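UPF0311 protein CA_C3321 (Clostridium acetobutylicum ATCC 824, PDB 3G7G) is of unknown function; it belongs to the UPF0311 (DUF3237) family of the allene oxide cyclase-like barrel clan and folds as a closed antiparallel beta-barrel. Local coordinates at residues A[118-123]-A[139-144]. Numbering follows the deposited sequence.
Sequences FRTIPT and FVCCAS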
ATOM      1  N   PHE A 118       0.378  20.364   7.410  1.00 28.77           N
ATOM      2  CA  PHE A 118      -0.512  19.672   6.494  1.00 29.51           C
ATOM      3  C   PHE A 118       0.270  19.377   5.191  1.00 29.12           C
ATOM      4  O   PHE A 118       0.422  20.240   4.351  1.00 29.51           O
ATOM      5  CB  PHE A 118      -1.757  20.563   6.313  1.00 29.49           C
ATOM      6  CG  PHE A 118      -2.888  19.932   5.563  1.00 29.97           C
ATOM      7  CD1 PHE A 118      -3.984  20.714   5.202  1.00 30.20           C
ATOM      8  CD2 PHE A 118      -2.881  18.577   5.205  1.00 29.58           C
ATOM      9  CE1 PHE A 118      -5.051  20.167   4.485  1.00 31.01           C
ATOM     10  CE2 PHE A 118      -3.931  18.037   4.471  1.00 29.92           C
ATOM     11  CZ  PHE A 118      -5.028  18.839   4.124  1.00 30.74           C
ATOM     12  N   ARG A 119       0.830  18.167   5.100  1.00 28.59           N
ATOM     13  CA  ARG A 119       1.691  17.771   3.998  1.00 28.38           C
ATOM     14  C   ARG A 119       1.345  16.388   3.527  1.00 27.40           C
ATOM     15  O   ARG A 119       0.982  15.530   4.332  1.00 27.18           O
ATOM     16  CB  ARG A 119       3.147  17.778   4.452  1.00 29.05           C
ATOM     17  CG  ARG A 119       3.625  19.126   4.987  1.00 29.96           C
ATOM     18  CD  ARG A 119       3.670  20.085   3.882  1.00 33.85           C
ATOM     19  NE  ARG A 119       4.331  21.332   4.217  1.00 36.21           N
ATOM     20  CZ  ARG A 119       3.704  22.464   4.465  1.00 37.45           C
ATOM     21  NH1 ARG A 119       2.376  22.514   4.468  1.00 40.43           N
ATOM     22  NH2 ARG A 119       4.408  23.555   4.722  1.00 38.29           N
ATOM     23  N   THR A 120       1.490  16.168   2.226  1.00 27.38           N
ATOM     24  CA  THR A 120       1.111  14.919   1.585  1.00 27.31           C
ATOM     25  C   THR A 120       2.049  14.569   0.408  1.00 26.78           C
ATOM     26  O   THR A 120       2.803  15.416  -0.105  1.00 27.68           O
ATOM     27  CB  THR A 120      -0.380  14.937   1.068  1.00 27.12           C
ATOM     28  OG1 THR A 120      -0.452  15.584  -0.198  1.00 29.17           O
ATOM     29  CG2 THR A 120      -1.289  15.658   1.999  1.00 29.31           C
ATOM     30  N   ILE A 121       1.998  13.297   0.017  1.00 26.50           N
ATOM     31  CA  ILE A 121       2.704  12.768  -1.115  1.00 25.38           C
ATOM     32  C   ILE A 121       1.652  12.249  -2.141  1.00 25.01           C
ATOM     33  O   ILE A 121       0.977  11.255  -1.906  1.00 24.13           O
ATOM     34  CB  ILE A 121       3.630  11.617  -0.743  1.00 25.91           C
ATOM     35  CG1 ILE A 121       4.582  11.947   0.414  1.00 26.73           C
ATOM     36  CG2 ILE A 121       4.421  11.170  -1.978  1.00 25.24           C
ATOM     37  CD1 ILE A 121       5.539  13.038   0.190  1.00 23.41           C
ATOM     38  N   PRO A 122       1.515  12.949  -3.280  1.00 24.79           N
ATOM     39  CA  PRO A 122       0.702  12.458  -4.389  1.00 25.45           C
ATOM     40  C   PRO A 122       1.424  11.475  -5.338  1.00 25.73           C
ATOM     41  O   PRO A 122       2.637  11.632  -5.623  1.00 25.31           O
ATOM     42  CB  PRO A 122       0.323  13.732  -5.110  1.00 24.43           C
ATOM     43  CG  PRO A 122       1.571  14.608  -4.917  1.00 25.71           C
ATOM     44  CD  PRO A 122       2.143  14.240  -3.589  1.00 24.71           C
ATOM     45  N   THR A 123       0.648  10.471  -5.767  1.00 26.16           N
ATOM     46  CA  THR A 123       0.960   9.521  -6.828  1.00 26.21           C
ATOM     47  C   THR A 123      -0.003   9.804  -7.975  1.00 25.54           C
ATOM     48  O   THR A 123      -1.234   9.920  -7.749  1.00 24.75           O
ATOM     49  CB  THR A 123       0.722   8.074  -6.307  1.00 26.49           C
ATOM     50  OG1 THR A 123       1.586   7.826  -5.193  1.00 32.40           O
ATOM     51  CG2 THR A 123       0.990   7.014  -7.351  1.00 28.14           C
ATOM     52  N   PHE A 139       6.896  13.751  -5.869  1.00 24.89           N
ATOM     53  CA  PHE A 139       6.175  14.990  -5.622  1.00 25.16           C
ATOM     54  C   PHE A 139       5.808  15.134  -4.149  1.00 26.12           C
ATOM     55  O   PHE A 139       5.618  14.151  -3.424  1.00 26.02           O
ATOM     56  CB  PHE A 139       4.838  14.988  -6.374  1.00 24.67           C
ATOM     57  CG  PHE A 139       4.963  15.043  -7.860  1.00 23.89           C
ATOM     58  CD1 PHE A 139       4.779  16.232  -8.539  1.00 23.33           C
ATOM     59  CD2 PHE A 139       5.230  13.901  -8.574  1.00 21.51           C
ATOM     60  CE1 PHE A 139       4.865  16.277  -9.897  1.00 23.19           C
ATOM     61  CE2 PHE A 139       5.322  13.931  -9.940  1.00 22.26           C
ATOM     62  CZ  PHE A 139       5.158  15.130 -10.602  1.00 24.19           C
ATOM     63  N   VAL A 140       5.694  16.384  -3.737  1.00 26.80           N
ATOM     64  CA  VAL A 140       5.239  16.749  -2.417  1.00 27.64           C
ATOM     65  C   VAL A 140       4.127  17.765  -2.591  1.00 28.47           C
ATOM     66  O   VAL A 140       4.203  18.646  -3.461  1.00 27.72           O
ATOM     67  CB  VAL A 140       6.358  17.402  -1.581  1.00 27.80           C
ATOM     68  CG1 VAL A 140       5.784  17.939  -0.300  1.00 28.93           C
ATOM     69  CG2 VAL A 140       7.458  16.422  -1.270  1.00 25.59           C
ATOM     70  N   CYS A 141       3.110  17.640  -1.751  1.00 29.97           N
ATOM     71  CA  CYS A 141       1.982  18.556  -1.752  1.00 31.10           C
ATOM     72  C   CYS A 141       1.863  19.304  -0.401  1.00 31.50           C
ATOM     73  O   CYS A 141       1.897  18.705   0.668  1.00 29.47           O
ATOM     74  CB  CYS A 141       0.735  17.742  -2.086  1.00 31.04           C
ATOM     75  SG  CYS A 141      -0.825  18.570  -1.994  1.00 35.24           S
ATOM     76  N   CYS A 142       1.802  20.633  -0.472  1.00 32.97           N
ATOM     77  CA  CYS A 142       1.564  21.491   0.691  1.00 33.85           C
ATOM     78  C   CYS A 142       0.129  21.951   0.662  1.00 34.30           C
ATOM     79  O   CYS A 142      -0.297  22.549  -0.317  1.00 33.37           O
ATOM     80  CB  CYS A 142       2.480  22.718   0.649  1.00 34.19           C
ATOM     81  SG  CYS A 142       4.219  22.270   0.850  1.00 34.89           S
ATOM     82  N   ALA A 143      -0.612  21.678   1.730  1.00 35.69           N
ATOM     83  CA  ALA A 143      -2.029  21.950   1.754  1.00 37.44           C
ATOM     84  C   ALA A 143      -2.346  22.881   2.906  1.00 38.84           C
ATOM     85  O   ALA A 143      -1.553  22.995   3.851  1.00 38.13           O
ATOM     86  CB  ALA A 143      -2.821  20.667   1.877  1.00 37.09           C
ATOM     87  N   SER A 144      -3.489  23.555   2.798  1.00 40.99           N
ATOM     88  CA  SER A 144      -4.077  24.339   3.907  1.00 43.04           C
ATOM     89  C   SER A 144      -5.590  24.381   3.855  1.00 44.59           C
ATOM     90  O   SER A 144      -6.198  23.952   2.872  1.00 45.19           O
ATOM     91  CB  SER A 144      -3.546  25.771   3.889  1.00 43.09           C
ATOM     92  OG  SER A 144      -3.359  26.231   2.561  1.00 45.41           O
TER
HETATM   93  O   HOH W   1       5.242  10.963  -5.252  1.00 24.10           O
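Thr120 and Cys141 face each other as an antiparallel hydrogen-bonded pair and tie the two strands together: Thr120 N reaches Cys141 O at 3.0 Å and Cys141 N reaches Thr120 O at 2.8 Å. A third backbone bond runs from Ala143 N to Phe118 O (3.2 Å). Arg119 and Cys142 form the non-hydrogen-bonded pair between these rungs. Beyond Ile121 the direct ladder stops, because Pro122 has no N-H to give to Phe139 O; instead a water donates to Pro122 O and accepts a longer bond from Phe139 N.

Phe118 O is gripped twice, from opposite faces of its carbonyl plane: on one by Ala143 N, on the other by Arg119 NH1 (3.0 Å). The arginine chain, bent at chi2 (-68°), folds back along its own strand to make this bond, almost in the guanidinium plane. One face of the guanidinium thereby lies against Cys142 SG, 3.5 Å from NE and offset toward the rim of the group; NE itself is buried without a polar partner.

Apolar contacts on the Thr120-Cys141 face are led by Phe118. With CG anti to the backbone N (chi1 -171°), its ring covers Ala143 CB, which sits 3.4 Å from the ring centroid in a CH-pi contact over the face. Farther along, Pro122 CG meets Phe139 CB at 3.6 Å, the side chains crossing at about a right angle.

Thr120 OG1, close to Cys141 CB, hydrogen-bonds to Asn91 OD1 on strand 86-96. That strand flanks 118-123 and strand 150-157 flanks 139-144 in the closed antiparallel barrel, with Leu152 touching Cys141 and Ala143, while Arg119, Ile121, Val140 and Cys142 pack against a second subunit.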